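Local coordinates for protein 2,3-dihydroxybenzoate-AMP ligase (PDB 1MDB) that belongs to the ANL superfamily of AMP-binding enzymes, with a large N-terminal part and a small C-terminal domain, and holds adenosine monophosphate and 2,3-dihydroxy-benzoic acid, at residues A65-L70 and I92-R97; I72-R77 and K175-K180; V225-L230 and D262-L267; L267-K272 and R293-S298. One frame throughout, in Å; residues are numbered along the deposited sequence.

Contact 1 (A65-L70 and I92-R97); sequences AGFQKL and IFALFR
A buried, wholly apolar helix-to-helix contact joins Phe67, near the C-terminal end of helix 53-70, to Ala94 and Leu95 of helix 86-98. Both helices belong to the part of the AMP-binding enzyme fold that also holds the mixed sheet containing strands 77-80 and 101-104. Phe67 reaches across the gap between the two backbones, whose nearest CA atoms, those of Phe67 and Leu95, are 7.8 Å apart. Its CG stands anti to the carbonyl carbon (chi1 -80°), which sends the ring out from its own helix, and one side of the ring, CD1 and CE1, does the touching. Phe67 CD1 lies 3.7 Å from Leu95 CD2, and Phe67 CE1 is 3.7 Å from Leu95 CG, the branch point. The same two ring carbons meet the methyl of Ala94, with Phe67 CE1 3.8 Å from Ala94 CB. Both aliphatic groups approach the ring obliquely, and the side chains of Phe67 and Leu95 cross at about a right angle. Leu95 also packs on Pro102 of strand 101-104, while Ala94 touches Leu63 one turn back on helix 53-70. On a flank of the same interface, Arg97 forms salt bridges with Asp57 and Asp61. No hydrogen bond links 65-70 to 92-97, so within this pair of segments the helices are held by van der Waals packing alone, with one aromatic side chain spanning the distance between them.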
loop_
_atom_site.group_PDB
_atom_site.type_symbol
_atom_site.label_atom_id
_atom_site.label_comp_id
_atom_site.label_asym_id
_atom_site.label_seq_id
_atom_site.Cartn_x
_atom_site.Cartn_y
_atom_site.Cartn_z
ATOM N N ALA A 65 23.772 16.134 -4.291
ATOM C CA ALA A 65 24.884 17.001 -3.921
ATOM C C ALA A 65 24.405 18.029 -2.914
ATOM O O ALA A 65 25.110 18.341 -1.952
ATOM C CB ALA A 65 25.460 17.687 -5.160
ATOM N N GLY A 66 23.198 18.554 -3.129
ATOM C CA GLY A 66 22.655 19.530 -2.200
ATOM C C GLY A 66 22.412 18.915 -0.830
ATOM O O GLY A 66 22.712 19.523 0.194
ATOM N N PHE A 67 21.851 17.710 -0.820
ATOM C CA PHE A 67 21.581 16.982 0.418
ATOM C C PHE A 67 22.903 16.762 1.153
ATOM O O PHE A 67 22.999 17.001 2.350
ATOM C CB PHE A 67 20.946 15.608 0.120
ATOM C CG PHE A 67 19.455 15.647 -0.179
ATOM C CD1 PHE A 67 18.847 14.593 -0.865
ATOM C CD2 PHE A 67 18.658 16.700 0.258
ATOM C CE1 PHE A 67 17.463 14.589 -1.110
ATOM C CE2 PHE A 67 17.268 16.706 0.021
ATOM C CZ PHE A 67 16.673 15.652 -0.662
ATOM N N GLN A 68 23.917 16.294 0.425
ATOM C CA GLN A 68 25.228 16.038 1.017
ATOM C C GLN A 68 25.817 17.319 1.589
ATOM O O GLN A 68 26.308 17.341 2.715
ATOM C CB GLN A 68 26.190 15.471 -0.024
ATOM C CG GLN A 68 27.530 15.069 0.556
ATOM C CD GLN A 68 28.487 14.561 -0.497
ATOM O OE1 GLN A 68 28.934 15.318 -1.369
ATOM N NE2 GLN A 68 28.807 13.270 -0.432
ATOM N N LYS A 69 25.766 18.385 0.799
ATOM C CA LYS A 69 26.284 19.673 1.232
ATOM C C LYS A 69 25.545 20.096 2.492
ATOM O O LYS A 69 26.118 20.718 3.381
ATOM C CB LYS A 69 26.088 20.718 0.134
ATOM C CG LYS A 69 26.891 21.988 0.341
ATOM C CD LYS A 69 26.890 22.832 -0.920
ATOM C CE LYS A 69 27.908 23.950 -0.831
ATOM N NZ LYS A 69 28.013 24.723 -2.103
ATOM N N LEU A 70 24.267 19.745 2.568
ATOM C CA LEU A 70 23.461 20.085 3.734
ATOM C C LEU A 70 24.006 19.361 4.965
ATOM O O LEU A 70 23.829 19.819 6.096
ATOM C CB LEU A 70 22.003 19.685 3.496
ATOM C CG LEU A 70 20.954 20.177 4.490
ATOM C CD1 LEU A 70 21.021 21.698 4.604
ATOM C CD2 LEU A 70 19.573 19.739 4.011
ATOM N N ILE A 92 13.589 10.916 -3.593
ATOM C CA ILE A 92 14.032 9.571 -3.232
ATOM C C ILE A 92 15.276 9.078 -3.991
ATOM O O ILE A 92 16.155 8.478 -3.390
ATOM C CB ILE A 92 12.900 8.499 -3.366
ATOM C CG1 ILE A 92 12.564 8.237 -4.834
ATOM C CG2 ILE A 92 11.667 8.943 -2.594
ATOM C CD1 ILE A 92 11.653 7.031 -5.010
ATOM N N PHE A 93 15.360 9.322 -5.298
ATOM C CA PHE A 93 16.525 8.859 -6.042
ATOM C C PHE A 93 17.797 9.614 -5.636
ATOM O O PHE A 93 18.901 9.087 -5.761
ATOM C CB PHE A 93 16.279 8.940 -7.566
ATOM C CG PHE A 93 15.485 7.775 -8.107
ATOM C CD1 PHE A 93 14.101 7.841 -8.207
ATOM C CD2 PHE A 93 16.120 6.580 -8.431
ATOM C CE1 PHE A 93 13.359 6.732 -8.616
ATOM C CE2 PHE A 93 15.390 5.465 -8.839
ATOM C CZ PHE A 93 14.009 5.540 -8.932
ATOM N N ALA A 94 17.638 10.840 -5.152
ATOM C CA ALA A 94 18.775 11.624 -4.686
ATOM C C ALA A 94 19.237 10.980 -3.379
ATOM O O ALA A 94 20.437 10.803 -3.139
ATOM C CB ALA A 94 18.359 13.068 -4.433
ATOM N N LEU A 95 18.276 10.641 -2.525
ATOM C CA LEU A 95 18.601 9.994 -1.262
ATOM C C LEU A 95 19.218 8.640 -1.574
ATOM O O LEU A 95 20.190 8.229 -0.947
ATOM C CB LEU A 95 17.346 9.823 -0.412
ATOM C CG LEU A 95 16.801 11.137 0.164
ATOM C CD1 LEU A 95 15.453 10.898 0.827
ATOM C CD2 LEU A 95 17.809 11.705 1.172
ATOM N N PHE A 96 18.647 7.953 -2.557
ATOM C CA PHE A 96 19.146 6.651 -2.973
ATOM C C PHE A 96 20.613 6.726 -3.416
ATOM O O PHE A 96 21.398 5.827 -3.105
ATOM C CB PHE A 96 18.280 6.105 -4.118
ATOM C CG PHE A 96 16.942 5.563 -3.676
ATOM C CD1 PHE A 96 15.907 5.411 -4.592
ATOM C CD2 PHE A 96 16.727 5.171 -2.360
ATOM C CE1 PHE A 96 14.679 4.871 -4.203
ATOM C CE2 PHE A 96 15.494 4.631 -1.965
ATOM C CZ PHE A 96 14.478 4.483 -2.887
ATOM N N ARG A 97 20.988 7.794 -4.125
ATOM C CA ARG A 97 22.373 7.936 -4.597
ATOM C C ARG A 97 23.357 8.376 -3.517
ATOM O O ARG A 97 24.568 8.189 -3.655
ATOM C CB ARG A 97 22.445 8.904 -5.785
ATOM C CG ARG A 97 21.601 8.457 -6.977
ATOM C CD ARG A 97 22.345 8.539 -8.292
ATOM N NE ARG A 97 21.647 9.398 -9.232
ATOM C CZ ARG A 97 21.214 9.032 -10.431
ATOM N NH1 ARG A 97 21.400 7.801 -10.877
ATOM N NH2 ARG A 97 20.584 9.912 -11.185
#

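Contact 2 (I72-R77 and K175-K180); sequences IQQKDR and KLPEVK. With SO4 (sulfate ion), chain B.
Glu178 O lies in the amide plane of Gln74, while the guanidinium of Arg77 has sulfate O3 at its edge, in plane, and O1 placed obliquely. Gln74 follows Gln73 in a type II beta turn, Gln73 to Asp76, within the loop leading from helix 53-70 to strand 77-80; the partner 175-180 is an irregular surface segment. An anti CG (chi1 -177°) and an extended chain beyond it place the Gln74 amide beside Pro177 and Glu178 O. Gln74 NE2 donates to Glu178 O at 3.0 Å with a nearly straight N-H (172°), coming from above the carbonyl plane. Gln74 OE1 rests 3.6 Å from Pro177 CB, the two side chains sliding past each other in opposite directions. The turn is closed by Asp76 N donating to Gln73 O, 3.0 Å away. The sulfate, probably from the crystallisation liquor, is held weakly by Lys75 and Arg77 and also binds Lys3 N. Arg77 NH1 additionally donates to Lys75 O, 2.7 Å away.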
loop_
_atom_site.group_PDB
_atom_site.type_symbol
_atom_site.label_atom_id
_atom_site.label_comp_id
_atom_site.label_asym_id
_atom_site.label_seq_id
_atom_site.Cartn_x
_atom_site.Cartn_y
_atom_site.Cartn_z
ATOM N N ILE A 72 23.702 15.735 5.131
ATOM C CA ILE A 72 23.045 14.435 5.228
ATOM C C ILE A 72 24.048 13.398 4.760
ATOM O O ILE A 72 24.637 13.548 3.697
ATOM C CB ILE A 72 21.783 14.368 4.345
ATOM C CG1 ILE A 72 20.698 15.278 4.932
ATOM C CG2 ILE A 72 21.282 12.925 4.258
ATOM C CD1 ILE A 72 19.444 15.331 4.117
ATOM N N GLN A 73 24.243 12.350 5.550
ATOM C CA GLN A 73 25.218 11.326 5.193
ATOM C C GLN A 73 24.635 9.949 4.900
ATOM O O GLN A 73 23.458 9.680 5.151
ATOM C CB GLN A 73 26.242 11.187 6.317
ATOM C CG GLN A 73 26.840 12.497 6.798
ATOM C CD GLN A 73 27.731 12.284 8.004
ATOM O OE1 GLN A 73 28.641 11.454 7.971
ATOM N NE2 GLN A 73 27.475 13.025 9.075
ATOM N N GLN A 74 25.486 9.078 4.370
ATOM C CA GLN A 74 25.098 7.716 4.052
ATOM C C GLN A 74 24.590 7.032 5.328
ATOM O O GLN A 74 25.168 7.194 6.400
ATOM C CB GLN A 74 26.305 6.967 3.459
ATOM C CG GLN A 74 26.017 5.538 3.021
ATOM C CD GLN A 74 27.071 5.006 2.059
ATOM O OE1 GLN A 74 28.275 5.129 2.304
ATOM N NE2 GLN A 74 26.623 4.406 0.960
ATOM N N LYS A 75 23.508 6.276 5.188
ATOM C CA LYS A 75 22.852 5.565 6.290
ATOM C C LYS A 75 21.895 6.468 7.083
ATOM O O LYS A 75 21.111 5.985 7.900
ATOM C CB LYS A 75 23.872 4.930 7.250
ATOM C CG LYS A 75 24.583 3.699 6.700
ATOM C CD LYS A 75 25.198 2.858 7.824
ATOM C CE LYS A 75 26.194 3.659 8.652
ATOM N NZ LYS A 75 26.662 2.914 9.858
ATOM N N ASP A 76 21.956 7.776 6.852
ATOM C CA ASP A 76 21.054 8.691 7.553
ATOM C C ASP A 76 19.616 8.417 7.140
ATOM O O ASP A 76 19.344 8.128 5.969
ATOM C CB ASP A 76 21.347 10.153 7.208
ATOM C CG ASP A 76 22.439 10.750 8.057
ATOM O OD1 ASP A 76 22.758 10.164 9.105
ATOM O OD2 ASP A 76 22.964 11.817 7.682
ATOM N N ARG A 77 18.694 8.511 8.093
ATOM C CA ARG A 77 17.291 8.318 7.777
ATOM C C ARG A 77 16.659 9.666 7.496
ATOM O O ARG A 77 16.981 10.673 8.138
ATOM C CB ARG A 77 16.551 7.614 8.916
ATOM C CG ARG A 77 16.667 6.106 8.844
ATOM C CD ARG A 77 18.076 5.666 9.190
ATOM N NE ARG A 77 18.334 5.844 10.615
ATOM C CZ ARG A 77 19.508 5.624 11.197
ATOM N NH1 ARG A 77 20.542 5.219 10.466
ATOM N NH2 ARG A 77 19.643 5.791 12.513
ATOM N N LYS A 175 31.106 13.512 -6.451
ATOM C CA LYS A 175 31.406 12.093 -6.313
ATOM C C LYS A 175 30.695 11.639 -5.050
ATOM O O LYS A 175 30.873 12.238 -3.991
ATOM C CB LYS A 175 32.910 11.883 -6.141
ATOM C CG LYS A 175 33.773 12.706 -7.085
ATOM C CD LYS A 175 35.250 12.564 -6.722
ATOM C CE LYS A 175 36.146 13.364 -7.658
ATOM N NZ LYS A 175 37.586 13.142 -7.330
ATOM N N LEU A 176 29.879 10.598 -5.150
ATOM C CA LEU A 176 29.165 10.113 -3.977
ATOM C C LEU A 176 29.725 8.786 -3.495
ATOM O O LEU A 176 30.294 8.020 -4.274
ATOM C CB LEU A 176 27.667 9.954 -4.269
ATOM C CG LEU A 176 26.829 11.202 -4.565
ATOM C CD1 LEU A 176 27.212 12.324 -3.601
ATOM C CD2 LEU A 176 27.050 11.634 -6.001
ATOM N N PRO A 177 29.575 8.500 -2.192
ATOM C CA PRO A 177 30.073 7.247 -1.626
ATOM C C PRO A 177 29.463 6.078 -2.381
ATOM O O PRO A 177 28.407 6.217 -3.007
ATOM C CB PRO A 177 29.590 7.307 -0.178
ATOM C CG PRO A 177 29.566 8.778 0.108
ATOM C CD PRO A 177 28.935 9.322 -1.150
ATOM N N GLU A 178 30.129 4.930 -2.330
ATOM C CA GLU A 178 29.622 3.751 -3.009
ATOM C C GLU A 178 28.392 3.211 -2.303
ATOM O O GLU A 178 28.373 3.088 -1.081
ATOM C CB GLU A 178 30.680 2.652 -3.055
ATOM C CG GLU A 178 30.109 1.305 -3.475
ATOM C CD GLU A 178 31.156 0.219 -3.518
ATOM O OE1 GLU A 178 31.804 -0.023 -2.476
ATOM O OE2 GLU A 178 31.331 -0.392 -4.593
ATOM N N VAL A 179 27.362 2.902 -3.081
ATOM C CA VAL A 179 26.137 2.346 -2.539
ATOM C C VAL A 179 26.060 0.917 -3.058
ATOM O O VAL A 179 26.126 0.689 -4.265
ATOM C CB VAL A 179 24.882 3.111 -3.020
ATOM C CG1 VAL A 179 23.643 2.494 -2.404
ATOM C CG2 VAL A 179 24.980 4.582 -2.650
ATOM N N LYS A 180 25.931 -0.037 -2.145
ATOM C CA LYS A 180 25.846 -1.441 -2.507
ATOM C C LYS A 180 24.410 -1.897 -2.722
ATOM O O LYS A 180 23.480 -1.429 -2.064
ATOM C CB LYS A 180 26.481 -2.309 -1.422
ATOM C CG LYS A 180 27.962 -2.071 -1.192
ATOM C CD LYS A 180 28.429 -2.936 -0.037
ATOM C CE LYS A 180 29.872 -2.680 0.327
ATOM N NZ LYS A 180 30.242 -3.516 1.504
HETATM S S SO4 B . 23.495 3.194 12.116
HETATM O O1 SO4 B . 22.152 3.442 12.680
HETATM O O2 SO4 B . 23.512 1.897 11.407
HETATM O O3 SO4 B . 23.838 4.276 11.172
HETATM O O4 SO4 B . 24.488 3.180 13.211
#

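Contact 3 (V225-L230 and D262-L267); sequences VYLAAL and DDAFPL
Leu227 carries this contact with its two methyls, one packed closely and the other more loosely. On the close side, Leu227 CD2 sits 3.7 Å from Ala264 CB and 4.0 Å from Ala264 O, so it lies against the wall of helix 261-271 at a position where the small side chain lets the leucine come near the backbone. The other methyl, Leu227 CD1, only approaches Leu267 CB, at 4.2 Å. Leu267 lies one turn further along, and its side chain crosses that of Leu227 at about a right angle. With chi1 at 175°, Leu227 stretches away from its own strand and places both methyls against the helix. This is strand-to-helix packing in a mixed alpha/beta layer of the AMP-binding enzyme fold: strand 252-255, helix 261-271 and strand 275-278 form a beta-alpha-beta crossover that passes over strand 225-228, which runs parallel between the other two. Leu227 also touches Val254 on one neighbouring strand, and Ala264 touches Trp286 of helix 280-292, so the buried end of the contact continues into the core. Toward solvent the character changes. Leu267 is partly exposed, and Asp262 at the beginning of this helical segment is exposed. Between them, Pro266 kinks the helix, since its nitrogen has no bond to the preceding turn.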
loop_
_atom_site.group_PDB
_atom_site.type_symbol
_atom_site.label_atom_id
_atom_site.label_comp_id
_atom_site.label_asym_id
_atom_site.label_seq_id
_atom_site.Cartn_x
_atom_site.Cartn_y
_atom_site.Cartn_z
ATOM N N VAL A 225 0.838 3.656 -19.195
ATOM C CA VAL A 225 0.547 4.984 -18.675
ATOM C C VAL A 225 -0.185 4.678 -17.365
ATOM O O VAL A 225 -1.375 4.362 -17.358
ATOM C CB VAL A 225 -0.382 5.806 -19.592
ATOM C CG1 VAL A 225 -0.506 7.214 -19.045
ATOM C CG2 VAL A 225 0.168 5.847 -21.018
ATOM N N TYR A 226 0.545 4.741 -16.260
ATOM C CA TYR A 226 -0.020 4.438 -14.953
ATOM C C TYR A 226 -0.425 5.698 -14.211
ATOM O O TYR A 226 0.366 6.636 -14.075
ATOM C CB TYR A 226 1.008 3.659 -14.129
ATOM C CG TYR A 226 0.604 3.362 -12.698
ATOM C CD1 TYR A 226 0.184 2.086 -12.316
ATOM C CD2 TYR A 226 0.681 4.354 -11.713
ATOM C CE1 TYR A 226 -0.143 1.803 -10.977
ATOM C CE2 TYR A 226 0.353 4.084 -10.385
ATOM C CZ TYR A 226 -0.054 2.811 -10.021
ATOM O OH TYR A 226 -0.364 2.553 -8.702
ATOM N N LEU A 227 -1.669 5.718 -13.740
ATOM C CA LEU A 227 -2.177 6.847 -12.972
ATOM C C LEU A 227 -1.983 6.552 -11.484
ATOM O O LEU A 227 -2.471 5.527 -10.970
ATOM C CB LEU A 227 -3.669 7.044 -13.224
ATOM C CG LEU A 227 -4.323 8.136 -12.376
ATOM C CD1 LEU A 227 -3.808 9.502 -12.830
ATOM C CD2 LEU A 227 -5.847 8.057 -12.517
ATOM N N ALA A 228 -1.270 7.435 -10.793
ATOM C CA ALA A 228 -1.062 7.272 -9.356
ATOM C C ALA A 228 -2.247 7.960 -8.687
ATOM O O ALA A 228 -2.243 9.176 -8.528
ATOM C CB ALA A 228 0.234 7.938 -8.937
ATOM N N ALA A 229 -3.264 7.182 -8.320
ATOM C CA ALA A 229 -4.469 7.718 -7.685
ATOM C C ALA A 229 -4.444 7.614 -6.159
ATOM O O ALA A 229 -5.095 8.393 -5.464
ATOM C CB ALA A 229 -5.699 7.010 -8.223
ATOM N N LEU A 230 -3.713 6.634 -5.644
ATOM C CA LEU A 230 -3.590 6.444 -4.199
ATOM C C LEU A 230 -2.310 7.141 -3.747
ATOM O O LEU A 230 -1.452 7.460 -4.574
ATOM C CB LEU A 230 -3.471 4.948 -3.877
ATOM C CG LEU A 230 -4.649 4.036 -4.210
ATOM C CD1 LEU A 230 -4.235 2.581 -4.051
ATOM C CD2 LEU A 230 -5.803 4.362 -3.292
ATOM N N ASP A 262 -13.491 12.810 -9.719
ATOM C CA ASP A 262 -13.465 14.168 -10.237
ATOM C C ASP A 262 -12.078 14.542 -10.739
ATOM O O ASP A 262 -11.948 15.234 -11.744
ATOM C CB ASP A 262 -13.916 15.163 -9.170
ATOM C CG ASP A 262 -15.417 15.200 -9.017
ATOM O OD1 ASP A 262 -16.105 15.431 -10.030
ATOM O OD2 ASP A 262 -15.912 15.002 -7.894
ATOM N N ASP A 263 -11.044 14.074 -10.045
ATOM C CA ASP A 263 -9.677 14.360 -10.451
ATOM C C ASP A 263 -9.098 13.322 -11.404
ATOM O O ASP A 263 -8.472 13.672 -12.400
ATOM C CB ASP A 263 -8.762 14.479 -9.228
ATOM C CG ASP A 263 -8.955 15.781 -8.478
ATOM O OD1 ASP A 263 -9.163 16.817 -9.148
ATOM O OD2 ASP A 263 -8.885 15.775 -7.227
ATOM N N ALA A 264 -9.323 12.046 -11.098
ATOM C CA ALA A 264 -8.798 10.932 -11.885
ATOM C C ALA A 264 -9.401 10.681 -13.270
ATOM O O ALA A 264 -8.668 10.407 -14.220
ATOM C CB ALA A 264 -8.882 9.647 -11.060
ATOM N N PHE A 265 -10.724 10.746 -13.386
ATOM C CA PHE A 265 -11.370 10.489 -14.673
ATOM C C PHE A 265 -10.862 11.378 -15.809
ATOM O O PHE A 265 -10.441 10.871 -16.844
ATOM C CB PHE A 265 -12.895 10.592 -14.527
ATOM C CG PHE A 265 -13.523 9.379 -13.876
ATOM C CD1 PHE A 265 -12.761 8.527 -13.078
ATOM C CD2 PHE A 265 -14.880 9.108 -14.036
ATOM C CE1 PHE A 265 -13.333 7.425 -12.445
ATOM C CE2 PHE A 265 -15.468 8.004 -13.405
ATOM C CZ PHE A 265 -14.691 7.162 -12.606
ATOM N N PRO A 266 -10.884 12.709 -15.631
ATOM C CA PRO A 266 -10.395 13.576 -16.711
ATOM C C PRO A 266 -8.970 13.181 -17.096
ATOM O O PRO A 266 -8.615 13.141 -18.271
ATOM C CB PRO A 266 -10.460 14.970 -16.092
ATOM C CG PRO A 266 -11.605 14.859 -15.130
ATOM C CD PRO A 266 -11.369 13.509 -14.494
ATOM N N LEU A 267 -8.162 12.871 -16.088
ATOM C CA LEU A 267 -6.772 12.472 -16.291
ATOM C C LEU A 267 -6.677 11.176 -17.092
ATOM O O LEU A 267 -5.783 11.000 -17.910
ATOM C CB LEU A 267 -6.085 12.290 -14.930
ATOM C CG LEU A 267 -5.042 13.289 -14.416
ATOM C CD1 LEU A 267 -4.997 14.553 -15.266
ATOM C CD2 LEU A 267 -5.352 13.597 -12.965
#

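Contact 4 (L267-K272 and R293-S298); sequences LIEREK and RRDDLS
Glu269 lays its side chain across Asp296, with Glu269 CB 3.3 Å from Asp296 O and the carboxylate beside Asp296 N and CB. Its outstretched form (chi1 160°, extended beyond CG) carries Glu269 OE2 to 3.4 Å from Asp296 CB and brings OE1 near the backbone of Asp295 and Asp296. Glu269 OE1 accepts a weak bond from Asp296 N, long at 3.5 Å but straight (169°). The two side chains cross at about a right angle. Deeper in, Ile268 provides the apolar half: Ile268 CB and CG2 both lie 4.0 Å from Leu297 CD2. The contact thus joins the C-terminal part of helix 261-271 to the loop between helix 280-292 and strand 302-306, in the alpha/beta part of the fold. Beside it, Arg293 packs on Phe265 and Pro266 of helix 261-271. Three acids gather here: Glu269 OE1 lies 4.2 Å from Asp295 OD2, and Glu269 OE2 is equally far from Asp296 OD2. That clustering of negative charge may raise the proton affinity of Glu269 somewhat, an effect probably tempered by the weak N-H bond from Asp296 and by the nearby positive charges of Lys272 and Arg293.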
loop_
_atom_site.group_PDB
_atom_site.type_symbol
_atom_site.label_atom_id
_atom_site.label_comp_id
_atom_site.label_asym_id
_atom_site.label_seq_id
_atom_site.Cartn_x
_atom_site.Cartn_y
_atom_site.Cartn_z
ATOM N N LEU A 267 -8.162 12.871 -16.088
ATOM C CA LEU A 267 -6.772 12.472 -16.291
ATOM C C LEU A 267 -6.677 11.176 -17.092
ATOM O O LEU A 267 -5.783 11.000 -17.910
ATOM C CB LEU A 267 -6.085 12.290 -14.930
ATOM C CG LEU A 267 -5.042 13.289 -14.416
ATOM C CD1 LEU A 267 -4.997 14.553 -15.266
ATOM C CD2 LEU A 267 -5.352 13.597 -12.965
ATOM N N ILE A 268 -7.601 10.259 -16.848
ATOM C CA ILE A 268 -7.586 8.994 -17.562
ATOM C C ILE A 268 -7.900 9.225 -19.040
ATOM O O ILE A 268 -7.247 8.661 -19.920
ATOM C CB ILE A 268 -8.599 8.007 -16.942
ATOM C CG1 ILE A 268 -8.166 7.680 -15.510
ATOM C CG2 ILE A 268 -8.682 6.739 -17.783
ATOM C CD1 ILE A 268 -9.087 6.737 -14.769
ATOM N N GLU A 269 -8.887 10.068 -19.310
ATOM C CA GLU A 269 -9.254 10.363 -20.693
ATOM C C GLU A 269 -8.221 11.263 -21.383
ATOM O O GLU A 269 -7.822 11.007 -22.520
ATOM C CB GLU A 269 -10.633 11.028 -20.747
ATOM C CG GLU A 269 -10.886 11.802 -22.038
ATOM C CD GLU A 269 -12.338 12.188 -22.218
ATOM O OE1 GLU A 269 -12.990 12.572 -21.222
ATOM O OE2 GLU A 269 -12.821 12.118 -23.368
ATOM N N ARG A 270 -7.792 12.316 -20.692
ATOM C CA ARG A 270 -6.821 13.237 -21.267
ATOM C C ARG A 270 -5.471 12.576 -21.523
ATOM O O ARG A 270 -4.927 12.672 -22.619
ATOM C CB ARG A 270 -6.631 14.457 -20.355
ATOM C CG ARG A 270 -5.559 15.417 -20.849
ATOM C CD ARG A 270 -5.428 16.642 -19.959
ATOM N NE ARG A 270 -4.281 17.457 -20.358
ATOM C CZ ARG A 270 -3.966 18.637 -19.828
ATOM N NH1 ARG A 270 -4.711 19.168 -18.864
ATOM N NH2 ARG A 270 -2.898 19.291 -20.264
ATOM N N GLU A 271 -4.937 11.891 -20.517
ATOM C CA GLU A 271 -3.637 11.238 -20.652
ATOM C C GLU A 271 -3.697 9.824 -21.204
ATOM O O GLU A 271 -2.660 9.216 -21.489
ATOM C CB GLU A 271 -2.937 11.205 -19.296
ATOM C CG GLU A 271 -2.756 12.568 -18.684
ATOM C CD GLU A 271 -1.973 13.500 -19.595
ATOM O OE1 GLU A 271 -1.064 13.019 -20.307
ATOM O OE2 GLU A 271 -2.263 14.712 -19.589
ATOM N N LYS A 272 -4.905 9.294 -21.341
ATOM C CA LYS A 272 -5.085 7.934 -21.846
ATOM C C LYS A 272 -4.369 6.893 -20.992
ATOM O O LYS A 272 -3.546 6.118 -21.474
ATOM C CB LYS A 272 -4.629 7.843 -23.307
ATOM C CG LYS A 272 -5.731 8.249 -24.268
ATOM C CD LYS A 272 -5.218 8.556 -25.652
ATOM C CE LYS A 272 -6.375 9.014 -26.520
ATOM N NZ LYS A 272 -7.231 10.008 -25.795
ATOM N N ARG A 293 -20.820 9.594 -14.645
ATOM C CA ARG A 293 -19.889 10.484 -15.338
ATOM C C ARG A 293 -19.859 10.157 -16.832
ATOM O O ARG A 293 -20.114 9.020 -17.231
ATOM C CB ARG A 293 -18.484 10.331 -14.753
ATOM C CG ARG A 293 -18.367 10.658 -13.267
ATOM C CD ARG A 293 -17.800 12.054 -13.038
ATOM N NE ARG A 293 -16.539 12.239 -13.752
ATOM C CZ ARG A 293 -15.797 13.341 -13.702
ATOM N NH1 ARG A 293 -16.176 14.374 -12.963
ATOM N NH2 ARG A 293 -14.677 13.415 -14.407
ATOM N N ARG A 294 -19.553 11.158 -17.652
ATOM C CA ARG A 294 -19.495 10.970 -19.097
ATOM C C ARG A 294 -18.057 10.927 -19.599
ATOM O O ARG A 294 -17.808 11.037 -20.798
ATOM C CB ARG A 294 -20.259 12.090 -19.818
ATOM C CG ARG A 294 -21.753 12.136 -19.500
ATOM C CD ARG A 294 -22.583 12.451 -20.741
ATOM N NE ARG A 294 -24.015 12.268 -20.505
ATOM C CZ ARG A 294 -24.938 12.247 -21.465
ATOM N NH1 ARG A 294 -24.586 12.396 -22.735
ATOM N NH2 ARG A 294 -26.217 12.074 -21.153
ATOM N N ASP A 295 -17.108 10.769 -18.682
ATOM C CA ASP A 295 -15.708 10.704 -19.070
ATOM C C ASP A 295 -15.467 9.442 -19.870
ATOM O O ASP A 295 -16.182 8.456 -19.711
ATOM C CB ASP A 295 -14.802 10.708 -17.842
ATOM C CG ASP A 295 -14.897 11.997 -17.060
ATOM O OD1 ASP A 295 -15.913 12.191 -16.355
ATOM O OD2 ASP A 295 -13.959 12.819 -17.164
ATOM N N ASP A 296 -14.460 9.487 -20.734
ATOM C CA ASP A 296 -14.102 8.348 -21.570
ATOM C C ASP A 296 -12.900 7.620 -20.974
ATOM O O ASP A 296 -11.750 8.003 -21.196
ATOM C CB ASP A 296 -13.797 8.831 -22.989
ATOM C CG ASP A 296 -13.111 7.781 -23.826
ATOM O OD1 ASP A 296 -13.403 6.583 -23.635
ATOM O OD2 ASP A 296 -12.288 8.160 -24.687
ATOM N N LEU A 297 -13.188 6.566 -20.214
ATOM C CA LEU A 297 -12.170 5.769 -19.540
ATOM C C LEU A 297 -11.769 4.585 -20.394
ATOM O O LEU A 297 -11.144 3.641 -19.912
ATOM C CB LEU A 297 -12.713 5.266 -18.205
ATOM C CG LEU A 297 -13.453 6.303 -17.355
ATOM C CD1 LEU A 297 -13.861 5.673 -16.033
ATOM C CD2 LEU A 297 -12.562 7.521 -17.122
ATOM N N SER A 298 -12.138 4.656 -21.668
ATOM C CA SER A 298 -11.869 3.612 -22.653
ATOM C C SER A 298 -10.418 3.145 -22.803
ATOM O O SER A 298 -10.174 1.994 -23.156
ATOM C CB SER A 298 -12.393 4.069 -24.021
ATOM O OG SER A 298 -11.862 3.272 -25.059
#

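The four contacts form two pairs, all in the large N-terminal part of the enzyme. Contacts 1 and 2 have centres 8 Å apart and touch: Phe67 O and Ile72 N, 3.1 Å apart, probably form a hydrogen bond in the region where helix 53-70 leads into the loop before strand 77-80, and Leu176 packs on Gln68 and Arg97. Contacts 3 and 4, centres 9 Å apart, share Leu267 and helix 261-271, and a salt bridge of 3.1 Å between Asp262 OD1 and Arg293 NH1 joins them. Between the pairs no atoms touch; contacts 1 and 3 come nearest, about 12 Å between closest atoms. None of the touching residues is among those lining the 2,3-dihydroxy-benzoic acid pocket, which include His234 and Lys519.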